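Local coordinates for protein cytochrome P450 reductase (PDB 5OGX) that transfers electrons from NADH through FAD and a [2Fe-2S] cluster to a cytochrome P450 that O-demethylates guaiacol and other lignin-derived aromatics, at residues R147-A152 against V172-W177; L163-V168 against W177-L182; V7-R12 against A91-V96. One frame throughout, in Å; residues are numbered along the deposited sequence.

Contact 1: R147-A152 against V172-W177; sequences RQYSLA and VATDGW. Unlike the reference sequence in segment 172-177: V172 (reference Ile), G176 (reference Arg). With FAD (flavin-adenine dinucleotide), chain B.
Within the FAD pocket, R147 and Y149 of strand 146-150 face A173 and T174, where the chain turns into helix 174-178, and the cofactor bridges the two. Direct contact is slight: R147 CG sits 3.7 Å from A173 CB, and the phenolic oxygen of Y149 approaches both that methyl and T174 CG2. No hydrogen bond spans the segments, so FAD, chiefly its diphosphate, joins them. The R147 chain bends at chi2 (-71°), which swings the guanidinium round until NE donates to FAD O1P at 2.9 Å, the oxygen lying at the edge of the group. From the other segment the backbone A173 N reaches the same FAD O1P at 2.8 Å in a nearly straight bond (169°). V172 N serves FAD O1A, on the phosphate of the adenosine half, while T174 grips FAD O2P twice, through its N and, at 2.6 Å, through OG1. Charge on the diphosphate is probably eased by the arginine and by these backbone N-H groups near the helix start. Along the strand, Y149 OH shares a hydrogen bond of 2.9 Å with FAD O4', Q148 O accepts from FAD O2' at 2.7 Å, and S150 N donates to flavin O4. An R-x-Y-S strand paired with a phosphate-binding turn before a short helix is the FAD-binding signature of the ferredoxin reductase superfamily.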
loop_
_atom_site.group_PDB
_atom_site.type_symbol
_atom_site.label_atom_id
_atom_site.label_comp_id
_atom_site.label_asym_id
_atom_site.label_seq_id
_atom_site.Cartn_x
_atom_site.Cartn_y
_atom_site.Cartn_z
ATOM N N ARG A 147 -0.264 -12.178 3.628
ATOM C CA ARG A 147 -0.043 -10.882 4.251
ATOM C C ARG A 147 0.626 -9.935 3.267
ATOM O O ARG A 147 1.446 -10.350 2.442
ATOM C CB ARG A 147 0.812 -10.990 5.524
ATOM C CG ARG A 147 0.207 -11.919 6.587
ATOM C CD ARG A 147 -1.033 -11.318 7.229
ATOM N NE ARG A 147 -1.450 -12.092 8.401
ATOM C CZ ARG A 147 -2.375 -13.045 8.380
ATOM N NH1 ARG A 147 -2.989 -13.363 7.239
ATOM N NH2 ARG A 147 -2.679 -13.696 9.501
ATOM N N GLN A 148 0.238 -8.666 3.354
ATOM C CA GLN A 148 0.694 -7.614 2.456
ATOM C C GLN A 148 1.869 -6.867 3.068
ATOM O O GLN A 148 1.825 -6.510 4.250
ATOM C CB GLN A 148 -0.441 -6.618 2.224
ATOM C CG GLN A 148 -1.774 -7.251 1.814
ATOM C CD GLN A 148 -2.703 -7.653 2.980
ATOM O OE1 GLN A 148 -2.277 -7.879 4.118
ATOM N NE2 GLN A 148 -3.992 -7.752 2.675
ATOM N N TYR A 149 2.863 -6.537 2.240
ATOM C CA TYR A 149 3.987 -5.704 2.676
ATOM C C TYR A 149 4.297 -4.705 1.577
ATOM O O TYR A 149 4.513 -5.084 0.420
ATOM C CB TYR A 149 5.219 -6.558 3.043
ATOM C CG TYR A 149 4.872 -7.357 4.266
ATOM C CD1 TYR A 149 4.775 -6.741 5.504
ATOM C CD2 TYR A 149 4.482 -8.682 4.161
ATOM C CE1 TYR A 149 4.369 -7.454 6.635
ATOM C CE2 TYR A 149 4.075 -9.400 5.279
ATOM C CZ TYR A 149 4.005 -8.781 6.501
ATOM O OH TYR A 149 3.580 -9.494 7.599
ATOM N N SER A 150 4.286 -3.425 1.942
ATOM C CA SER A 150 4.542 -2.352 0.990
ATOM C C SER A 150 5.990 -2.360 0.522
ATOM O O SER A 150 6.909 -2.663 1.289
ATOM C CB SER A 150 4.261 -0.998 1.644
ATOM O OG SER A 150 2.927 -0.897 2.076
ATOM N N LEU A 151 6.189 -1.973 -0.740
ATOM C CA LEU A 151 7.533 -1.781 -1.271
ATOM C C LEU A 151 8.054 -0.414 -0.861
ATOM O O LEU A 151 7.355 0.593 -1.001
ATOM C CB LEU A 151 7.532 -1.915 -2.797
ATOM C CG LEU A 151 7.099 -3.283 -3.345
ATOM C CD1 LEU A 151 7.147 -3.253 -4.861
ATOM C CD2 LEU A 151 8.012 -4.397 -2.817
ATOM N N ALA A 152 9.285 -0.378 -0.357
ATOM C CA ALA A 152 9.980 0.893 -0.178
ATOM C C ALA A 152 10.686 1.340 -1.451
ATOM O O ALA A 152 11.257 2.445 -1.485
ATOM C CB ALA A 152 10.997 0.776 0.974
ATOM N N VAL A 172 1.018 -14.271 13.159
ATOM C CA VAL A 172 1.376 -15.454 12.385
ATOM C C VAL A 172 2.573 -15.167 11.482
ATOM O O VAL A 172 3.556 -15.921 11.474
ATOM C CB VAL A 172 0.154 -15.950 11.591
ATOM C CG1 VAL A 172 0.558 -16.972 10.522
ATOM C CG2 VAL A 172 -0.877 -16.540 12.542
ATOM N N ALA A 173 2.513 -14.071 10.709
ATOM C CA ALA A 173 3.584 -13.787 9.760
ATOM C C ALA A 173 4.787 -13.139 10.426
ATOM O O ALA A 173 5.923 -13.407 10.035
ATOM C CB ALA A 173 3.090 -12.882 8.628
ATOM N N THR A 174 4.573 -12.253 11.399
ATOM C CA THR A 174 5.699 -11.485 11.945
ATOM C C THR A 174 6.345 -12.235 13.106
ATOM O O THR A 174 7.431 -12.801 12.953
ATOM C CB THR A 174 5.240 -10.077 12.330
ATOM O OG1 THR A 174 4.157 -10.153 13.264
ATOM C CG2 THR A 174 4.784 -9.342 11.093
ATOM N N ASP A 175 5.671 -12.262 14.261
ATOM C CA ASP A 175 6.180 -12.984 15.426
ATOM C C ASP A 175 6.513 -14.435 15.087
ATOM O O ASP A 175 7.499 -14.986 15.586
ATOM C CB ASP A 175 5.141 -12.924 16.549
ATOM C CG ASP A 175 5.746 -12.650 17.921
ATOM O OD1 ASP A 175 6.927 -12.248 18.012
ATOM O OD2 ASP A 175 5.016 -12.832 18.919
ATOM N N GLY A 176 5.720 -15.062 14.216
ATOM C CA GLY A 176 5.908 -16.473 13.930
ATOM C C GLY A 176 6.846 -16.835 12.789
ATOM O O GLY A 176 7.145 -18.022 12.607
ATOM N N TRP A 177 7.337 -15.865 12.014
ATOM C CA TRP A 177 8.119 -16.208 10.830
ATOM C C TRP A 177 9.146 -15.136 10.470
ATOM O O TRP A 177 10.352 -15.403 10.509
ATOM C CB TRP A 177 7.178 -16.477 9.654
ATOM C CG TRP A 177 7.840 -16.594 8.312
ATOM C CD1 TRP A 177 8.946 -17.335 7.994
ATOM C CD2 TRP A 177 7.417 -15.962 7.094
ATOM N NE1 TRP A 177 9.236 -17.198 6.654
ATOM C CE2 TRP A 177 8.316 -16.356 6.082
ATOM C CE3 TRP A 177 6.369 -15.095 6.766
ATOM C CZ2 TRP A 177 8.198 -15.909 4.762
ATOM C CZ3 TRP A 177 6.252 -14.652 5.448
ATOM C CH2 TRP A 177 7.157 -15.070 4.466
HETATM P PA FAD B . -1.811 -11.619 12.679
HETATM O O1A FAD B . -1.576 -13.069 13.027
HETATM O O2A FAD B . -2.704 -11.410 11.480
HETATM O O5B FAD B . -2.474 -10.812 13.955
HETATM C C5B FAD B . -2.215 -11.262 15.266
HETATM C C4B FAD B . -3.193 -10.513 16.216
HETATM O O4B FAD B . -2.828 -9.265 16.324
HETATM C C3B FAD B . -4.606 -10.483 15.608
HETATM O O3B FAD B . -5.518 -10.585 16.607
HETATM C C2B FAD B . -4.677 -9.111 14.895
HETATM O O2B FAD B . -6.088 -8.645 14.736
HETATM C C1B FAD B . -3.959 -8.325 15.654
HETATM N N9A FAD B . -3.212 -7.363 14.887
HETATM C C8A FAD B . -2.920 -7.436 13.582
HETATM N N7A FAD B . -2.185 -6.360 13.266
HETATM C C5A FAD B . -2.017 -5.635 14.387
HETATM C C6A FAD B . -1.351 -4.455 14.614
HETATM N N6A FAD B . -0.573 -3.487 13.862
HETATM N N1A FAD B . -1.325 -3.931 15.833
HETATM C C2A FAD B . -1.961 -4.557 16.855
HETATM N N3A FAD B . -2.620 -5.724 16.639
HETATM C C4A FAD B . -2.641 -6.255 15.393
HETATM N N1 FAD B . 2.819 -4.403 7.844
HETATM C C2 FAD B . 4.222 -4.023 7.950
HETATM O O2 FAD B . 4.833 -4.268 8.936
HETATM N N3 FAD B . 4.876 -3.356 6.815
HETATM C C4 FAD B . 4.191 -3.032 5.602
HETATM O O4 FAD B . 4.748 -2.479 4.714
HETATM C C4X FAD B . 2.747 -3.410 5.530
HETATM N N5 FAD B . 2.034 -3.128 4.322
HETATM C C5X FAD B . 0.620 -3.491 4.273
HETATM C C6 FAD B . -0.094 -3.159 3.117
HETATM C C7 FAD B . -1.444 -3.516 3.085
HETATM C C7M FAD B . -2.059 -3.099 1.750
HETATM C C8 FAD B . -2.050 -4.172 4.154
HETATM C C8M FAD B . -3.525 -4.531 4.021
HETATM C C9 FAD B . -1.338 -4.490 5.306
HETATM C C9A FAD B . -0.005 -4.135 5.354
HETATM N N10 FAD B . 0.740 -4.478 6.578
HETATM C C10 FAD B . 2.108 -4.085 6.640
HETATM C "C1'" FAD B . 0.109 -5.225 7.680
HETATM C "C2'" FAD B . 0.613 -6.705 7.403
HETATM O "O2'" FAD B . 0.153 -7.250 6.173
HETATM C "C3'" FAD B . 0.224 -7.724 8.497
HETATM O "O3'" FAD B . -1.137 -7.562 8.775
HETATM C "C4'" FAD B . 1.039 -7.506 9.786
HETATM O "O4'" FAD B . 2.400 -7.732 9.535
HETATM C "C5'" FAD B . 0.575 -8.462 10.905
HETATM O "O5'" FAD B . 0.462 -9.771 10.381
HETATM P P FAD B . 0.707 -11.054 11.374
HETATM O O1P FAD B . 0.393 -12.299 10.590
HETATM O O2P FAD B . 2.072 -10.992 12.017
HETATM O O3P FAD B . -0.382 -10.841 12.580
#

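Contact 2: L163-V168 against W177-L182. With FAD (flavin-adenine dinucleotide), chain B.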
loop_
_atom_site.group_PDB
_atom_site.type_symbol
_atom_site.label_atom_id
_atom_site.label_comp_id
_atom_site.label_asym_id
_atom_site.label_seq_id
_atom_site.Cartn_x
_atom_site.Cartn_y
_atom_site.Cartn_z
ATOM N N LEU A 163 11.291 -4.446 2.017
ATOM C CA LEU A 163 10.140 -4.413 2.914
ATOM C C LEU A 163 10.579 -3.927 4.289
ATOM O O LEU A 163 11.695 -4.221 4.738
ATOM C CB LEU A 163 9.497 -5.815 3.054
ATOM C CG LEU A 163 9.326 -6.610 1.762
ATOM C CD1 LEU A 163 8.765 -8.009 2.060
ATOM C CD2 LEU A 163 8.406 -5.864 0.821
ATOM N N HIS A 164 9.690 -3.193 4.964
ATOM C CA HIS A 164 9.877 -2.797 6.361
ATOM C C HIS A 164 8.775 -3.452 7.174
ATOM O O HIS A 164 7.601 -3.128 6.991
ATOM C CB HIS A 164 9.808 -1.274 6.544
ATOM C CG HIS A 164 10.773 -0.512 5.693
ATOM N ND1 HIS A 164 10.748 0.863 5.604
ATOM C CD2 HIS A 164 11.790 -0.926 4.896
ATOM C CE1 HIS A 164 11.708 1.265 4.788
ATOM N NE2 HIS A 164 12.358 0.201 4.348
ATOM N N VAL A 165 9.147 -4.353 8.077
ATOM C CA VAL A 165 8.192 -5.211 8.769
ATOM C C VAL A 165 8.180 -4.870 10.251
ATOM O O VAL A 165 9.223 -4.914 10.910
ATOM C CB VAL A 165 8.542 -6.692 8.564
ATOM C CG1 VAL A 165 7.457 -7.579 9.177
ATOM C CG2 VAL A 165 8.713 -6.985 7.078
ATOM N N ARG A 166 6.998 -4.581 10.782
ATOM C CA ARG A 166 6.826 -4.362 12.213
ATOM C C ARG A 166 6.340 -5.644 12.884
ATOM O O ARG A 166 5.385 -6.277 12.411
ATOM C CB ARG A 166 5.839 -3.223 12.468
ATOM C CG ARG A 166 5.549 -3.001 13.937
ATOM C CD ARG A 166 6.423 -1.914 14.534
ATOM N NE ARG A 166 6.113 -1.710 15.947
ATOM C CZ ARG A 166 5.051 -1.045 16.395
ATOM N NH1 ARG A 166 4.851 -0.920 17.701
ATOM N NH2 ARG A 166 4.193 -0.502 15.540
ATOM N N ARG A 167 6.999 -6.025 13.981
ATOM C CA ARG A 167 6.610 -7.219 14.719
ATOM C C ARG A 167 5.284 -6.992 15.431
ATOM O O ARG A 167 5.137 -6.035 16.194
ATOM C CB ARG A 167 7.693 -7.598 15.739
ATOM C CG ARG A 167 7.559 -9.017 16.301
ATOM C CD ARG A 167 8.678 -9.337 17.311
ATOM N NE ARG A 167 8.593 -8.471 18.485
ATOM C CZ ARG A 167 7.823 -8.712 19.543
ATOM N NH1 ARG A 167 7.082 -9.816 19.603
ATOM N NH2 ARG A 167 7.802 -7.852 20.553
ATOM N N VAL A 168 4.328 -7.879 15.202
ATOM C CA VAL A 168 3.055 -7.870 15.916
ATOM C C VAL A 168 3.074 -9.024 16.916
ATOM O O VAL A 168 3.206 -10.184 16.505
ATOM C CB VAL A 168 1.865 -7.991 14.949
ATOM C CG1 VAL A 168 0.568 -8.136 15.719
ATOM C CG2 VAL A 168 1.821 -6.778 13.997
ATOM N N TRP A 177 7.337 -15.865 12.014
ATOM C CA TRP A 177 8.119 -16.208 10.830
ATOM C C TRP A 177 9.146 -15.136 10.470
ATOM O O TRP A 177 10.352 -15.403 10.509
ATOM C CB TRP A 177 7.178 -16.477 9.654
ATOM C CG TRP A 177 7.840 -16.594 8.312
ATOM C CD1 TRP A 177 8.946 -17.335 7.994
ATOM C CD2 TRP A 177 7.417 -15.962 7.094
ATOM N NE1 TRP A 177 9.236 -17.198 6.654
ATOM C CE2 TRP A 177 8.316 -16.356 6.082
ATOM C CE3 TRP A 177 6.369 -15.095 6.766
ATOM C CZ2 TRP A 177 8.198 -15.909 4.762
ATOM C CZ3 TRP A 177 6.252 -14.652 5.448
ATOM C CH2 TRP A 177 7.157 -15.070 4.466
ATOM N N LEU A 178 8.693 -13.926 10.116
ATOM C CA LEU A 178 9.637 -12.912 9.651
ATOM C C LEU A 178 10.595 -12.476 10.756
ATOM O O LEU A 178 11.704 -12.014 10.462
ATOM C CB LEU A 178 8.884 -11.707 9.086
ATOM C CG LEU A 178 8.013 -12.052 7.871
ATOM C CD1 LEU A 178 7.042 -10.918 7.564
ATOM C CD2 LEU A 178 8.877 -12.368 6.655
ATOM N N PHE A 179 10.193 -12.612 12.016
ATOM C CA PHE A 179 11.057 -12.320 13.152
ATOM C C PHE A 179 11.595 -13.577 13.816
ATOM O O PHE A 179 12.361 -13.477 14.780
ATOM C CB PHE A 179 10.298 -11.477 14.182
ATOM C CG PHE A 179 10.208 -10.028 13.817
ATOM C CD1 PHE A 179 9.319 -9.602 12.831
ATOM C CD2 PHE A 179 11.029 -9.093 14.431
ATOM C CE1 PHE A 179 9.242 -8.266 12.482
ATOM C CE2 PHE A 179 10.963 -7.754 14.081
ATOM C CZ PHE A 179 10.067 -7.340 13.107
ATOM N N ASP A 180 11.219 -14.758 13.321
ATOM C CA ASP A 180 11.610 -16.001 13.993
ATOM C C ASP A 180 11.656 -17.120 12.952
ATOM O O ASP A 180 10.721 -17.915 12.809
ATOM C CB ASP A 180 10.651 -16.355 15.127
ATOM C CG ASP A 180 10.956 -17.705 15.728
ATOM O OD1 ASP A 180 12.140 -18.094 15.686
ATOM O OD2 ASP A 180 10.019 -18.371 16.220
ATOM N N GLY A 181 12.766 -17.195 12.226
ATOM C CA GLY A 181 12.910 -18.266 11.257
ATOM C C GLY A 181 13.399 -17.846 9.886
ATOM O O GLY A 181 14.241 -18.531 9.295
ATOM N N LEU A 182 12.874 -16.737 9.363
ATOM C CA LEU A 182 13.322 -16.233 8.071
ATOM C C LEU A 182 14.833 -16.061 8.064
ATOM O O LEU A 182 15.416 -15.531 9.015
ATOM C CB LEU A 182 12.644 -14.895 7.757
ATOM C CG LEU A 182 12.807 -14.390 6.323
ATOM C CD1 LEU A 182 11.836 -15.112 5.401
ATOM C CD2 LEU A 182 12.589 -12.874 6.240
HETATM P PA FAD B . -1.811 -11.619 12.679
HETATM O O1A FAD B . -1.576 -13.069 13.027
HETATM O O2A FAD B . -2.704 -11.410 11.480
HETATM O O5B FAD B . -2.474 -10.812 13.955
HETATM C C5B FAD B . -2.215 -11.262 15.266
HETATM C C4B FAD B . -3.193 -10.513 16.216
HETATM O O4B FAD B . -2.828 -9.265 16.324
HETATM C C3B FAD B . -4.606 -10.483 15.608
HETATM O O3B FAD B . -5.518 -10.585 16.607
HETATM C C2B FAD B . -4.677 -9.111 14.895
HETATM O O2B FAD B . -6.088 -8.645 14.736
HETATM C C1B FAD B . -3.959 -8.325 15.654
HETATM N N9A FAD B . -3.212 -7.363 14.887
HETATM C C8A FAD B . -2.920 -7.436 13.582
HETATM N N7A FAD B . -2.185 -6.360 13.266
HETATM C C5A FAD B . -2.017 -5.635 14.387
HETATM C C6A FAD B . -1.351 -4.455 14.614
HETATM N N6A FAD B . -0.573 -3.487 13.862
HETATM N N1A FAD B . -1.325 -3.931 15.833
HETATM C C2A FAD B . -1.961 -4.557 16.855
HETATM N N3A FAD B . -2.620 -5.724 16.639
HETATM C C4A FAD B . -2.641 -6.255 15.393
HETATM N N1 FAD B . 2.819 -4.403 7.844
HETATM C C2 FAD B . 4.222 -4.023 7.950
HETATM O O2 FAD B . 4.833 -4.268 8.936
HETATM N N3 FAD B . 4.876 -3.356 6.815
HETATM C C4 FAD B . 4.191 -3.032 5.602
HETATM O O4 FAD B . 4.748 -2.479 4.714
HETATM C C4X FAD B . 2.747 -3.410 5.530
HETATM N N5 FAD B . 2.034 -3.128 4.322
HETATM C C5X FAD B . 0.620 -3.491 4.273
HETATM C C6 FAD B . -0.094 -3.159 3.117
HETATM C C7 FAD B . -1.444 -3.516 3.085
HETATM C C7M FAD B . -2.059 -3.099 1.750
HETATM C C8 FAD B . -2.050 -4.172 4.154
HETATM C C8M FAD B . -3.525 -4.531 4.021
HETATM C C9 FAD B . -1.338 -4.490 5.306
HETATM C C9A FAD B . -0.005 -4.135 5.354
HETATM N N10 FAD B . 0.740 -4.478 6.578
HETATM C C10 FAD B . 2.108 -4.085 6.640
HETATM C "C1'" FAD B . 0.109 -5.225 7.680
HETATM C "C2'" FAD B . 0.613 -6.705 7.403
HETATM O "O2'" FAD B . 0.153 -7.250 6.173
HETATM C "C3'" FAD B . 0.224 -7.724 8.497
HETATM O "O3'" FAD B . -1.137 -7.562 8.775
HETATM C "C4'" FAD B . 1.039 -7.506 9.786
HETATM O "O4'" FAD B . 2.400 -7.732 9.535
HETATM C "C5'" FAD B . 0.575 -8.462 10.905
HETATM O "O5'" FAD B . 0.462 -9.771 10.381
HETATM P P FAD B . 0.707 -11.054 11.374
HETATM O O1P FAD B . 0.393 -12.299 10.590
HETATM O O2P FAD B . 2.072 -10.992 12.017
HETATM O O3P FAD B . -0.382 -10.841 12.580
#
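The aliphatic part of R167 lies across one face of the F179 ring, a CH-pi contact in which R167 CB stands 3.5 Å from the ring centroid and 10° off its normal. With R167 CG anti to the backbone N (chi1 -165°), the chain runs on over the ring, bringing R167 CD to 3.7 Å from F179 CD2. At the ring's edge, in its plane, V165 O comes within 3.4 Å of F179 CZ. V165 CG1 fills the angle between the two hydrophobic residues, 3.7 Å from L178 CD1 and 3.8 Å from F179 CE1. This is how the short helix 174-178 and the turn after it pack against strand 160-166 of the six-stranded antiparallel barrel that forms the FAD domain of the ferredoxin reductase family. The same strand reads the flavin through its backbone: FAD N3 donates to H164 O at 2.7 Å, and R166 N donates to FAD O2 at 2.9 Å in an almost linear bond (174°). Further out, salt bridges to D175 and D116 hold the R167 guanidinium, whose plane is steeply inclined to the ring. Behind F179 the turn is fixed by W177 O, which accepts D180 N and L182 N from opposite faces of its carbonyl plane, while L178 O is bound by R118 of the neighbouring strand.

Contact 3: V7-R12 against A91-V96; sequences VSVGGR and ADAGRV. Unlike the reference sequence in segment 91-96: A91 (reference Ser), D92 (reference Glu).
Two tight turns meet at G10 and G94, whose CA atoms come within 5.0 Å: a type I' turn from V9 to R12 and a type II turn from D92 to R95. The first closes a beta hairpin between strands 5-9 and 12-16 of the beta-grasp [2Fe-2S] ferredoxin domain, with V9 and R12 joined by backbone bonds in both directions. Both glycines have positive phi and bring no side chain to the junction, so backbone lies close to backbone. On one flank V9 CG2 touches A93 CB at 4.0 Å, an apolar pair that joins V31, M33 and F26 around V9. On the other, R12 bends at chi2 (-100°) and chi3, and its NE makes a weak hydrogen bond of 3.3 Å to G94 O, which lies in the guanidinium plane. R12 NH2 also passes V96 CG2 at 4.0 Å. R95 turns away from the hairpin; its NH1 donates to V96 O at 3.1 Å, and its guanidinium forms a cation-pi contact with W32. Chemically, this is a light attachment: van der Waals touches, glycine backbone packing and a single weak, though fairly straight (161°), hydrogen bond join the hairpin to the segment leading from the cluster domain toward strand 101-114.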
loop_
_atom_site.group_PDB
_atom_site.type_symbol
_atom_site.label_atom_id
_atom_site.label_comp_id
_atom_site.label_asym_id
_atom_site.label_seq_id
_atom_site.Cartn_x
_atom_site.Cartn_y
_atom_site.Cartn_z
ATOM N N VAL A 7 -14.763 -12.909 -18.212
ATOM C CA VAL A 7 -15.156 -11.783 -17.373
ATOM C C VAL A 7 -14.630 -10.499 -17.999
ATOM O O VAL A 7 -13.501 -10.448 -18.496
ATOM C CB VAL A 7 -14.662 -11.958 -15.921
ATOM C CG1 VAL A 7 -15.243 -13.265 -15.341
ATOM C CG2 VAL A 7 -13.148 -11.983 -15.854
ATOM N N SER A 8 -15.456 -9.457 -17.992
ATOM C CA SER A 8 -15.114 -8.252 -18.725
ATOM C C SER A 8 -15.397 -7.024 -17.874
ATOM O O SER A 8 -16.346 -6.998 -17.087
ATOM C CB SER A 8 -15.894 -8.148 -20.035
ATOM O OG SER A 8 -17.276 -8.019 -19.778
ATOM N N VAL A 9 -14.569 -6.005 -18.065
ATOM C CA VAL A 9 -14.787 -4.678 -17.491
ATOM C C VAL A 9 -14.242 -3.652 -18.473
ATOM O O VAL A 9 -13.170 -3.842 -19.047
ATOM C CB VAL A 9 -14.123 -4.517 -16.106
ATOM C CG1 VAL A 9 -12.590 -4.631 -16.183
ATOM C CG2 VAL A 9 -14.507 -3.170 -15.497
ATOM N N GLY A 10 -14.989 -2.566 -18.674
ATOM C CA GLY A 10 -14.513 -1.490 -19.533
ATOM C C GLY A 10 -14.167 -1.899 -20.948
ATOM O O GLY A 10 -13.239 -1.335 -21.540
ATOM N N GLY A 11 -14.879 -2.869 -21.509
ATOM C CA GLY A 11 -14.587 -3.343 -22.844
ATOM C C GLY A 11 -13.442 -4.325 -22.950
ATOM O O GLY A 11 -13.138 -4.776 -24.064
ATOM N N ARG A 12 -12.816 -4.692 -21.837
ATOM C CA ARG A 12 -11.668 -5.591 -21.818
ATOM C C ARG A 12 -12.076 -6.931 -21.221
ATOM O O ARG A 12 -12.652 -6.978 -20.131
ATOM C CB ARG A 12 -10.520 -4.981 -21.005
ATOM C CG ARG A 12 -9.781 -3.836 -21.702
ATOM C CD ARG A 12 -8.473 -4.322 -22.337
ATOM N NE ARG A 12 -7.297 -3.934 -21.554
ATOM C CZ ARG A 12 -6.158 -4.624 -21.512
ATOM N NH1 ARG A 12 -6.029 -5.748 -22.204
ATOM N NH2 ARG A 12 -5.145 -4.190 -20.772
ATOM N N ALA A 91 -14.757 4.590 -13.722
ATOM C CA ALA A 91 -14.640 5.024 -15.114
ATOM C C ALA A 91 -13.308 4.611 -15.728
ATOM O O ALA A 91 -13.248 4.252 -16.912
ATOM C CB ALA A 91 -14.809 6.539 -15.206
ATOM N N ASP A 92 -12.229 4.668 -14.946
ATOM C CA ASP A 92 -10.902 4.365 -15.465
ATOM C C ASP A 92 -10.578 2.878 -15.477
ATOM O O ASP A 92 -9.541 2.500 -16.020
ATOM C CB ASP A 92 -9.826 5.086 -14.643
ATOM C CG ASP A 92 -9.791 6.573 -14.913
ATOM O OD1 ASP A 92 -10.491 7.029 -15.838
ATOM O OD2 ASP A 92 -9.063 7.288 -14.194
ATOM N N ALA A 93 -11.422 2.028 -14.900
ATOM C CA ALA A 93 -11.126 0.604 -14.894
ATOM C C ALA A 93 -11.038 0.083 -16.323
ATOM O O ALA A 93 -11.758 0.538 -17.215
ATOM C CB ALA A 93 -12.199 -0.161 -14.117
ATOM N N GLY A 94 -10.140 -0.871 -16.537
ATOM C CA GLY A 94 -9.856 -1.389 -17.854
ATOM C C GLY A 94 -8.565 -0.891 -18.482
ATOM O O GLY A 94 -8.084 -1.513 -19.441
ATOM N N ARG A 95 -8.015 0.221 -17.999
ATOM C CA ARG A 95 -6.731 0.705 -18.490
ATOM C C ARG A 95 -5.630 -0.315 -18.206
ATOM O O ARG A 95 -5.774 -1.204 -17.367
ATOM C CB ARG A 95 -6.368 2.036 -17.838
ATOM C CG ARG A 95 -6.067 1.953 -16.339
ATOM C CD ARG A 95 -5.318 3.199 -15.859
ATOM N NE ARG A 95 -5.196 3.299 -14.402
ATOM C CZ ARG A 95 -4.286 2.655 -13.669
ATOM N NH1 ARG A 95 -3.425 1.832 -14.248
ATOM N NH2 ARG A 95 -4.237 2.829 -12.344
ATOM N N VAL A 96 -4.505 -0.159 -18.908
ATOM C CA VAL A 96 -3.344 -1.023 -18.697
ATOM C C VAL A 96 -2.754 -0.806 -17.309
ATOM O O VAL A 96 -2.661 0.330 -16.818
ATOM C CB VAL A 96 -2.291 -0.743 -19.783
ATOM C CG1 VAL A 96 -1.076 -1.641 -19.596
ATOM C CG2 VAL A 96 -2.912 -0.935 -21.154
#

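In the fold
Contacts 1 and 2 form one continuous site, their centres 6 Å apart. They share W177 and helix 174-178; contact 1 uses barrel strand 146-150 and contact 2 strand 160-166. Both hold FAD: contact 1 binds the diphosphate, the ribityl chain and flavin O4, whereas contact 2 binds flavin N3 and O2, and its V168 packs by the adenosine. They are also tied directly, by a probable hydrogen bond from L178 N to A173 O. Contact 3 belongs to the cluster-bearing domain, with centres about 31 Å from contact 1 and 37 Å from contact 2. R147's side chain is about 14 Å from the [2Fe-2S] cluster, and A93's about 13 Å.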